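PDB 4XMR: putative methyl-accepting chemotaxis signal transduction protein from Campylobacter jejuni subsp. jejuni serotype O:2, which probably serves as a transmembrane chemotaxis receptor, its tandem PAS sensory domain binding isoleucine and probably relaying that signal across the membrane. Local coordinates for residues B[44-55]-B[145-154]; B[219-228]-B[240-248]. All blocks are in the same frame, centred on the assembly; numbering follows the deposited sequence. Where two conformers were deposited one is given.

Contact 1 (B[44-55]-B[145-154]); sequences EKDIANLPYQSL and KAIYKDGKII
K149 reaches from the end of strand 145-149 to the C-terminal end of helix 9-48 and the chain following it, where its ammonium group takes up two backbone carbonyls. NZ donates to A48 O at 2.9 Å and to L50 O at 2.8 Å, meeting the second from above the carbonyl plane. A single bend at chi2 (65°) turns an otherwise extended chain toward these oxygens. Lysine suits the place because it can offer several N-H groups to the carbonyls of A48 and L50.

The second polar link is a salt bridge at the contact's other end. E44 runs out extended and K145 NZ meets its OE2 at 2.7 Å on the syn side, 20° out of the carboxylate plane. K145 is bent at each of its last three torsions, which carries its chain obliquely across the carboxylate, with CD 3.2 Å from E44 OE1. Water 1 donates to the same OE2 and accepts from Y148 N, tying the glutamate to the strand backbone.

Between these polar links, methyl and methylene groups pack together. In one of its two conformers, I147 lays CD1 against E44 CG, while its CG2 branch faces I47 CG2 and the methyl of A48. Farther along, the Y52 ring presents its edge to the methylene chain of K149, CD2 standing 3.4 Å from CG. L55 CD1 comes to that same CG, and L55 CB packs on I154 CD1.

Residues 149-152 form a type I' turn, with D150 and G151 both at positive phi, closing a tight beta hairpin. The arrangement joins the C-terminal end of helix 9-48 to that hairpin, as in the PAS-like Cache (PDC) sensor fold, whose long N-terminal helix packs along the sheet.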
loop_
_atom_site.group_PDB
_atom_site.type_symbol
_atom_site.label_atom_id
_atom_site.label_comp_id
_atom_site.label_asym_id
_atom_site.label_seq_id
_atom_site.Cartn_x
_atom_site.Cartn_y
_atom_site.Cartn_z
ATOM N N GLU B 44 6.684 -13.828 12.365
ATOM C CA GLU B 44 7.117 -15.202 12.624
ATOM C C GLU B 44 8.600 -15.259 12.968
ATOM O O GLU B 44 9.004 -15.942 13.908
ATOM C CB GLU B 44 6.843 -16.067 11.390
ATOM C CG GLU B 44 7.628 -17.401 11.348
ATOM C CD GLU B 44 7.551 -18.097 9.995
ATOM O OE1 GLU B 44 7.646 -17.409 8.949
ATOM O OE2 GLU B 44 7.392 -19.339 9.972
ATOM N N LYS B 45 9.409 -14.553 12.191
ATOM C CA LYS B 45 10.857 -14.594 12.374
ATOM C C LYS B 45 11.250 -14.002 13.729
ATOM O O LYS B 45 12.117 -14.548 14.418
ATOM C CB LYS B 45 11.569 -13.876 11.225
ATOM C CG LYS B 45 13.088 -13.979 11.233
ATOM C CD LYS B 45 13.686 -13.279 10.010
ATOM C CE LYS B 45 15.206 -13.298 10.042
ATOM N NZ LYS B 45 15.786 -12.692 8.810
ATOM N N ASP B 46 10.609 -12.905 14.128
ATOM C CA ASP B 46 10.923 -12.329 15.428
ATOM C C ASP B 46 10.475 -13.234 16.580
ATOM O O ASP B 46 11.164 -13.334 17.586
ATOM C CB ASP B 46 10.322 -10.924 15.546
ATOM C CG ASP B 46 11.297 -9.841 15.123
ATOM O OD1 ASP B 46 12.526 -10.025 15.304
ATOM O OD2 ASP B 46 10.838 -8.788 14.634
ATOM N N ILE B 47 9.346 -13.910 16.437
ATOM C CA ILE B 47 8.926 -14.836 17.483
ATOM C C ILE B 47 9.894 -16.019 17.589
ATOM O O ILE B 47 10.340 -16.381 18.686
ATOM C CB ILE B 47 7.476 -15.327 17.268
ATOM C CG1 ILE B 47 6.512 -14.146 17.385
ATOM C CG2 ILE B 47 7.133 -16.421 18.285
ATOM C CD1 ILE B 47 5.099 -14.451 16.916
ATOM N N ALA B 48 10.231 -16.594 16.441
ATOM C CA ALA B 48 11.119 -17.744 16.409
ATOM C C ALA B 48 12.557 -17.398 16.815
ATOM O O ALA B 48 13.342 -18.288 17.128
ATOM C CB ALA B 48 11.078 -18.392 15.035
ATOM N N ASN B 49 12.886 -16.109 16.817
ATOM C CA ASN B 49 14.205 -15.650 17.253
ATOM C C ASN B 49 14.352 -15.626 18.778
ATOM O O ASN B 49 15.455 -15.488 19.298
ATOM C CB ASN B 49 14.487 -14.257 16.686
ATOM C CG ASN B 49 15.888 -13.781 16.968
ATOM O OD1 ASN B 49 16.855 -14.488 16.698
ATOM N ND2 ASN B 49 16.008 -12.583 17.522
ATOM N N LEU B 50 13.238 -15.743 19.490
ATOM C CA LEU B 50 13.278 -15.884 20.942
ATOM C C LEU B 50 13.942 -17.215 21.287
ATOM O O LEU B 50 13.823 -18.178 20.530
ATOM C CB LEU B 50 11.872 -15.849 21.527
ATOM C CG LEU B 50 11.166 -14.486 21.501
ATOM C CD1 LEU B 50 9.692 -14.663 21.862
ATOM C CD2 LEU B 50 11.844 -13.488 22.447
ATOM N N PRO B 51 14.662 -17.269 22.409
ATOM C CA PRO B 51 15.260 -18.561 22.762
ATOM C C PRO B 51 14.203 -19.633 23.026
ATOM O O PRO B 51 13.093 -19.307 23.457
ATOM C CB PRO B 51 16.070 -18.254 24.026
ATOM C CG PRO B 51 15.571 -16.953 24.530
ATOM C CD PRO B 51 14.989 -16.201 23.363
ATOM N N TYR B 52 14.549 -20.890 22.754
ATOM C CA TYR B 52 13.617 -22.012 22.882
ATOM C C TYR B 52 12.937 -22.017 24.261
ATOM O O TYR B 52 11.722 -22.212 24.367
ATOM C CB TYR B 52 14.357 -23.330 22.582
ATOM C CG TYR B 52 13.514 -24.600 22.558
ATOM C CD1 TYR B 52 13.330 -25.349 23.706
ATOM C CD2 TYR B 52 12.939 -25.063 21.378
ATOM C CE1 TYR B 52 12.573 -26.504 23.699
ATOM C CE2 TYR B 52 12.179 -26.228 21.354
ATOM C CZ TYR B 52 12.005 -26.944 22.526
ATOM O OH TYR B 52 11.257 -28.099 22.531
ATOM N N GLN B 53 13.717 -21.746 25.305
ATOM C CA GLN B 53 13.195 -21.719 26.672
ATOM C C GLN B 53 12.107 -20.656 26.883
ATOM O O GLN B 53 11.238 -20.805 27.746
ATOM C CB GLN B 53 14.340 -21.522 27.677
ATOM C CG GLN B 53 13.910 -21.536 29.140
ATOM C CD GLN B 53 13.325 -22.869 29.575
ATOM O OE1 GLN B 53 13.967 -23.913 29.458
ATOM N NE2 GLN B 53 12.099 -22.835 30.086
ATOM N N SER B 54 12.154 -19.589 26.094
ATOM C CA SER B 54 11.177 -18.512 26.212
ATOM C C SER B 54 9.862 -18.860 25.519
ATOM O O SER B 54 8.872 -18.135 25.659
ATOM C CB SER B 54 11.742 -17.210 25.640
ATOM O OG SER B 54 12.829 -16.724 26.421
ATOM N N LEU B 55 9.851 -19.976 24.792
ATOM C CA LEU B 55 8.711 -20.348 23.954
ATOM C C LEU B 55 7.964 -21.592 24.432
ATOM O O LEU B 55 7.014 -22.021 23.778
ATOM C CB LEU B 55 9.174 -20.572 22.510
ATOM C CG LEU B 55 9.694 -19.327 21.788
ATOM C CD1 LEU B 55 10.318 -19.706 20.457
ATOM C CD2 LEU B 55 8.585 -18.306 21.576
ATOM N N LYS B 145 0.438 -18.642 10.036
ATOM C CA LYS B 145 1.686 -19.327 9.779
ATOM C C LYS B 145 2.076 -20.134 10.994
ATOM O O LYS B 145 2.082 -19.618 12.111
ATOM C CB LYS B 145 2.793 -18.327 9.444
ATOM C CG LYS B 145 4.097 -18.996 9.044
ATOM C CD LYS B 145 4.787 -18.249 7.924
ATOM C CE LYS B 145 5.476 -19.207 6.957
ATOM N NZ LYS B 145 6.390 -20.170 7.639
ATOM N N ALA B 146 2.407 -21.402 10.781
ATOM C CA ALA B 146 2.873 -22.238 11.867
ATOM C C ALA B 146 4.259 -21.769 12.262
ATOM O O ALA B 146 5.114 -21.530 11.401
ATOM C CB ALA B 146 2.902 -23.698 11.443
ATOM N N ILE B 147 4.482 -21.632 13.564
ATOM C CA ILE B 147 5.767 -21.186 14.077
ATOM C C ILE B 147 6.519 -22.369 14.636
ATOM O O ILE B 147 6.011 -23.073 15.511
ATOM C CB ILE B 147 5.598 -20.163 15.213
ATOM C CG1 ILE B 147 4.620 -19.068 14.793
ATOM C CG2 ILE B 147 6.951 -19.581 15.623
ATOM C CD1 ILE B 147 5.042 -18.338 13.547
ATOM N N TYR B 148 7.732 -22.574 14.138
ATOM C CA TYR B 148 8.599 -23.638 14.620
ATOM C C TYR B 148 9.837 -23.060 15.278
ATOM O O TYR B 148 10.339 -22.017 14.859
ATOM C CB TYR B 148 9.025 -24.538 13.465
ATOM C CG TYR B 148 7.868 -25.265 12.844
ATOM C CD1 TYR B 148 7.465 -26.508 13.328
ATOM C CD2 TYR B 148 7.161 -24.706 11.789
ATOM C CE1 TYR B 148 6.389 -27.170 12.770
ATOM C CE2 TYR B 148 6.093 -25.361 11.225
ATOM C CZ TYR B 148 5.715 -26.589 11.716
ATOM O OH TYR B 148 4.641 -27.223 11.147
ATOM N N LYS B 149 10.315 -23.748 16.307
ATOM C CA LYS B 149 11.572 -23.418 16.955
ATOM C C LYS B 149 12.377 -24.706 17.052
ATOM O O LYS B 149 11.914 -25.682 17.637
ATOM C CB LYS B 149 11.330 -22.867 18.359
ATOM C CG LYS B 149 12.603 -22.487 19.112
ATOM C CD LYS B 149 13.334 -21.323 18.448
ATOM C CE LYS B 149 14.577 -20.945 19.241
ATOM N NZ LYS B 149 15.263 -19.739 18.707
ATOM N N ASP B 150 13.568 -24.720 16.457
ATOM C CA ASP B 150 14.410 -25.909 16.426
ATOM C C ASP B 150 13.620 -27.105 15.905
ATOM O O ASP B 150 13.761 -28.228 16.395
ATOM C CB ASP B 150 15.004 -26.193 17.806
ATOM C CG ASP B 150 15.984 -25.122 18.244
ATOM O OD1 ASP B 150 16.085 -24.083 17.555
ATOM O OD2 ASP B 150 16.648 -25.300 19.286
ATOM N N GLY B 151 12.774 -26.844 14.911
ATOM C CA GLY B 151 11.993 -27.880 14.266
ATOM C C GLY B 151 10.729 -28.313 14.987
ATOM O O GLY B 151 10.001 -29.183 14.494
ATOM N N LYS B 152 10.461 -27.712 16.142
ATOM C CA LYS B 152 9.314 -28.093 16.963
ATOM C C LYS B 152 8.209 -27.052 16.884
ATOM O O LYS B 152 8.464 -25.853 16.991
ATOM C CB LYS B 152 9.746 -28.282 18.418
ATOM C CG LYS B 152 10.946 -29.209 18.585
ATOM C CD LYS B 152 10.566 -30.536 19.224
ATOM C CE LYS B 152 11.729 -31.518 19.158
ATOM N NZ LYS B 152 11.704 -32.537 20.247
ATOM N N ILE B 153 6.978 -27.509 16.694
ATOM C CA ILE B 153 5.847 -26.602 16.608
ATOM C C ILE B 153 5.645 -25.873 17.933
ATOM O O ILE B 153 5.602 -26.487 19.001
ATOM C CB ILE B 153 4.549 -27.342 16.173
ATOM C CG1 ILE B 153 3.409 -26.355 15.952
ATOM C CG2 ILE B 153 4.151 -28.431 17.176
ATOM C CD1 ILE B 153 3.644 -25.422 14.788
ATOM N N ILE B 154 5.575 -24.552 17.855
ATOM C CA ILE B 154 5.280 -23.726 19.017
ATOM C C ILE B 154 3.798 -23.345 19.016
ATOM O O ILE B 154 3.131 -23.321 20.054
ATOM C CB ILE B 154 6.148 -22.447 19.016
ATOM C CG1 ILE B 154 7.631 -22.820 19.108
ATOM C CG2 ILE B 154 5.736 -21.492 20.141
ATOM C CD1 ILE B 154 7.956 -23.771 20.250
HETATM O O HOH W 1 8.490 -21.128 11.724
#

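Contact 2 (B[219-228]-B[240-248]); sequences YKLNNEERLG and ITESADIIN
T241 has chi1 at 71°, which sets OG1 between its backbone N and carbonyl carbon, and R226, bent at chi3 (62°), brings its guanidinium to meet that hydroxyl. The meeting takes place on an antiparallel beta hairpin, strands 224-233 and 236-243, in the five-stranded sheet. R226 NH2 donates to T241 OG1 at 2.9 Å, nearly straight and in the guanidinium plane. Arginine suits this place because its flat group can bond along several edges at once: NE gives to Y219 OH, NH1 forms a salt bridge with E224 OE2, and NH2 also reaches water 3, which donates to E242 OE1. One guanidinium face lies over the S243 backbone, with S243 N 3.3 Å above the plane.

L227 and E242 form the hydrogen-bonded pair, joined by L227 N to E242 O and E242 N to L227 O. G228 suits its place because it has no CB to press on T241 CG2; the CA atoms of G228 and T241 are 4.1 Å apart. L227 CB also touches I247 CG1 of the short helix 244-247. S243 is the N-cap of that helix, and beside it A244 N donates to E225 O at 2.9 Å, with an N-H...O angle of 167°.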
loop_
_atom_site.group_PDB
_atom_site.type_symbol
_atom_site.label_atom_id
_atom_site.label_comp_id
_atom_site.label_asym_id
_atom_site.label_seq_id
_atom_site.Cartn_x
_atom_site.Cartn_y
_atom_site.Cartn_z
ATOM N N TYR B 219 -22.993 -7.459 -22.165
ATOM C CA TYR B 219 -24.013 -8.071 -21.329
ATOM C C TYR B 219 -25.077 -7.025 -21.044
ATOM O O TYR B 219 -24.900 -5.850 -21.367
ATOM C CB TYR B 219 -23.412 -8.634 -20.029
ATOM C CG TYR B 219 -23.045 -7.588 -18.997
ATOM C CD1 TYR B 219 -21.860 -6.861 -19.101
ATOM C CD2 TYR B 219 -23.878 -7.331 -17.911
ATOM C CE1 TYR B 219 -21.522 -5.907 -18.159
ATOM C CE2 TYR B 219 -23.543 -6.381 -16.959
ATOM C CZ TYR B 219 -22.368 -5.674 -17.089
ATOM O OH TYR B 219 -22.035 -4.726 -16.155
ATOM N N LYS B 220 -26.196 -7.447 -20.470
ATOM C CA LYS B 220 -27.252 -6.498 -20.152
ATOM C C LYS B 220 -27.786 -6.688 -18.743
ATOM O O LYS B 220 -27.861 -7.812 -18.241
ATOM C CB LYS B 220 -28.397 -6.588 -21.169
ATOM C CG LYS B 220 -29.151 -7.901 -21.148
ATOM C CD LYS B 220 -30.306 -7.902 -22.139
ATOM C CE LYS B 220 -31.091 -9.202 -22.047
ATOM N NZ LYS B 220 -32.233 -9.245 -23.001
ATOM N N LEU B 221 -28.134 -5.575 -18.107
ATOM C CA LEU B 221 -28.857 -5.605 -16.844
ATOM C C LEU B 221 -29.924 -4.517 -16.864
ATOM O O LEU B 221 -29.650 -3.387 -17.270
ATOM C CB LEU B 221 -27.918 -5.383 -15.658
ATOM C CG LEU B 221 -28.610 -5.438 -14.289
ATOM C CD1 LEU B 221 -29.198 -6.823 -14.026
ATOM C CD2 LEU B 221 -27.654 -5.037 -13.179
ATOM N N ASN B 222 -31.133 -4.862 -16.424
ATOM C CA ASN B 222 -32.257 -3.928 -16.424
ATOM C C ASN B 222 -32.460 -3.265 -17.788
ATOM O O ASN B 222 -32.718 -2.062 -17.871
ATOM C CB ASN B 222 -32.081 -2.859 -15.339
ATOM C CG ASN B 222 -31.976 -3.451 -13.942
ATOM O OD1 ASN B 222 -32.719 -4.367 -13.586
ATOM N ND2 ASN B 222 -31.050 -2.929 -13.146
ATOM N N ASN B 223 -32.316 -4.058 -18.848
ATOM C CA ASN B 223 -32.464 -3.582 -20.224
ATOM C C ASN B 223 -31.457 -2.508 -20.658
ATOM O O ASN B 223 -31.724 -1.741 -21.583
ATOM C CB ASN B 223 -33.902 -3.115 -20.495
ATOM C CG ASN B 223 -34.604 -3.966 -21.539
ATOM O OD1 ASN B 223 -34.555 -3.670 -22.733
ATOM N ND2 ASN B 223 -35.260 -5.032 -21.092
ATOM N N GLU B 224 -30.305 -2.459 -19.992
ATOM C CA GLU B 224 -29.214 -1.586 -20.417
ATOM C C GLU B 224 -28.039 -2.413 -20.914
ATOM O O GLU B 224 -27.527 -3.267 -20.184
ATOM C CB GLU B 224 -28.740 -0.685 -19.275
ATOM C CG GLU B 224 -27.457 0.076 -19.615
ATOM C CD GLU B 224 -26.874 0.827 -18.434
ATOM O OE1 GLU B 224 -26.859 2.075 -18.475
ATOM O OE2 GLU B 224 -26.422 0.172 -17.474
ATOM N N GLU B 225 -27.611 -2.160 -22.149
ATOM C CA GLU B 225 -26.420 -2.813 -22.691
ATOM C C GLU B 225 -25.168 -2.273 -22.023
ATOM O O GLU B 225 -25.023 -1.068 -21.853
ATOM C CB GLU B 225 -26.317 -2.600 -24.202
ATOM C CG GLU B 225 -27.330 -3.379 -25.016
ATOM C CD GLU B 225 -27.139 -4.879 -24.914
ATOM O OE1 GLU B 225 -26.003 -5.327 -24.648
ATOM O OE2 GLU B 225 -28.132 -5.613 -25.102
ATOM N N ARG B 226 -24.262 -3.174 -21.665
ATOM C CA ARG B 226 -23.021 -2.807 -20.994
ATOM C C ARG B 226 -21.850 -3.580 -21.593
ATOM O O ARG B 226 -22.036 -4.561 -22.330
ATOM C CB ARG B 226 -23.128 -3.081 -19.485
ATOM C CG ARG B 226 -24.255 -2.306 -18.793
ATOM C CD ARG B 226 -24.269 -2.492 -17.278
ATOM N NE ARG B 226 -23.032 -2.003 -16.671
ATOM C CZ ARG B 226 -22.767 -0.726 -16.387
ATOM N NH1 ARG B 226 -23.653 0.233 -16.640
ATOM N NH2 ARG B 226 -21.600 -0.408 -15.840
ATOM N N LEU B 227 -20.643 -3.124 -21.281
ATOM C CA LEU B 227 -19.427 -3.798 -21.692
ATOM C C LEU B 227 -18.599 -4.043 -20.443
ATOM O O LEU B 227 -18.463 -3.166 -19.578
ATOM C CB LEU B 227 -18.629 -2.940 -22.671
ATOM C CG LEU B 227 -17.490 -3.697 -23.365
ATOM C CD1 LEU B 227 -18.032 -4.615 -24.471
ATOM C CD2 LEU B 227 -16.468 -2.731 -23.930
ATOM N N GLY B 228 -18.025 -5.231 -20.342
ATOM C CA GLY B 228 -17.247 -5.564 -19.169
ATOM C C GLY B 228 -16.040 -6.416 -19.485
ATOM O O GLY B 228 -15.950 -7.010 -20.565
ATOM N N ILE B 240 -14.334 -4.758 -14.426
ATOM C CA ILE B 240 -14.642 -3.375 -14.754
ATOM C C ILE B 240 -15.786 -3.399 -15.762
ATOM O O ILE B 240 -15.807 -4.230 -16.684
ATOM C CB ILE B 240 -13.396 -2.631 -15.302
ATOM C CG1 ILE B 240 -13.648 -1.129 -15.353
ATOM C CG2 ILE B 240 -12.943 -3.196 -16.661
ATOM C CD1 ILE B 240 -12.385 -0.321 -15.596
ATOM N N THR B 241 -16.771 -2.531 -15.577
ATOM C CA THR B 241 -17.859 -2.468 -16.541
ATOM C C THR B 241 -18.248 -1.027 -16.811
ATOM O O THR B 241 -18.008 -0.138 -15.978
ATOM C CB THR B 241 -19.127 -3.236 -16.090
ATOM O OG1 THR B 241 -19.758 -2.542 -15.003
ATOM C CG2 THR B 241 -18.806 -4.667 -15.678
ATOM N N GLU B 242 -18.847 -0.810 -17.979
ATOM C CA GLU B 242 -19.319 0.504 -18.360
ATOM C C GLU B 242 -20.560 0.367 -19.221
ATOM O O GLU B 242 -20.742 -0.635 -19.908
ATOM C CB GLU B 242 -18.235 1.250 -19.145
ATOM C CG GLU B 242 -18.562 2.702 -19.437
ATOM C CD GLU B 242 -18.909 3.498 -18.181
ATOM O OE1 GLU B 242 -20.079 3.452 -17.738
ATOM O OE2 GLU B 242 -18.016 4.184 -17.644
ATOM N N SER B 243 -21.419 1.376 -19.184
ATOM C CA SER B 243 -22.558 1.434 -20.093
ATOM C C SER B 243 -22.097 1.453 -21.551
ATOM O O SER B 243 -21.135 2.148 -21.896
ATOM C CB SER B 243 -23.374 2.693 -19.821
ATOM O OG SER B 243 -24.321 2.911 -20.839
ATOM N N ALA B 244 -22.795 0.720 -22.416
ATOM C CA ALA B 244 -22.487 0.743 -23.846
ATOM C C ALA B 244 -22.619 2.159 -24.410
ATOM O O ALA B 244 -21.924 2.526 -25.359
ATOM C CB ALA B 244 -23.394 -0.222 -24.601
ATOM N N ASP B 245 -23.506 2.948 -23.806
ATOM C CA ASP B 245 -23.735 4.326 -24.229
ATOM C C ASP B 245 -22.674 5.302 -23.717
ATOM O O ASP B 245 -22.677 6.473 -24.089
ATOM C CB ASP B 245 -25.137 4.810 -23.848
ATOM C CG ASP B 245 -26.214 4.258 -24.757
ATOM O OD1 ASP B 245 -25.877 3.556 -25.731
ATOM O OD2 ASP B 245 -27.402 4.544 -24.503
ATOM N N ILE B 246 -21.781 4.822 -22.858
ATOM C CA ILE B 246 -20.618 5.611 -22.475
ATOM C C ILE B 246 -19.424 5.199 -23.333
ATOM O O ILE B 246 -18.629 6.040 -23.760
ATOM C CB ILE B 246 -20.318 5.509 -20.964
ATOM C CG1 ILE B 246 -21.379 6.282 -20.176
ATOM C CG2 ILE B 246 -18.935 6.059 -20.648
ATOM C CD1 ILE B 246 -21.236 6.186 -18.683
ATOM N N ILE B 247 -19.323 3.902 -23.612
ATOM C CA ILE B 247 -18.294 3.397 -24.519
ATOM C C ILE B 247 -18.460 4.035 -25.909
ATOM O O ILE B 247 -17.494 4.500 -26.525
ATOM C CB ILE B 247 -18.353 1.851 -24.633
ATOM C CG1 ILE B 247 -18.076 1.181 -23.268
ATOM C CG2 ILE B 247 -17.413 1.359 -25.741
ATOM C CD1 ILE B 247 -16.687 1.432 -22.717
ATOM N N ASN B 248 -19.706 4.070 -26.375
ATOM C CA ASN B 248 -20.054 4.647 -27.671
ATOM C C ASN B 248 -21.165 5.645 -27.414
ATOM O O ASN B 248 -22.336 5.279 -27.332
ATOM C CB ASN B 248 -20.538 3.549 -28.630
ATOM C CG ASN B 248 -20.928 4.082 -29.993
ATOM O OD1 ASN B 248 -20.834 5.279 -30.259
ATOM N ND2 ASN B 248 -21.375 3.186 -30.871
HETATM O O HOH W 2 -25.950 1.579 -22.585
HETATM O O HOH W 3 -21.164 2.309 -15.173
HETATM O O HOH W 4 -15.509 -2.039 -19.223
#

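Contacts 1 and 2 sit on opposite sides of the chain's centre, their centres 54 Å apart, and share no segment. Both are partly buried: I47, I147 and L55 in the first, and G228, T241 and I247 in the second, are buried beside exposed neighbours. Helix 9-48 connects them: contact 1 uses its C-terminal end directly, whereas in contact 2 L227, I240 and I247 touch residues near its beginning. Their chemistry differs with the elements that meet. Contact 1 sets a helix end against a hairpin through side chains: a lysine to backbone carbonyls, a Glu-Lys salt bridge and apolar branches. Contact 2 joins strands within one sheet, and the short helix that follows, by backbone pairing and an arginine-centred polar network.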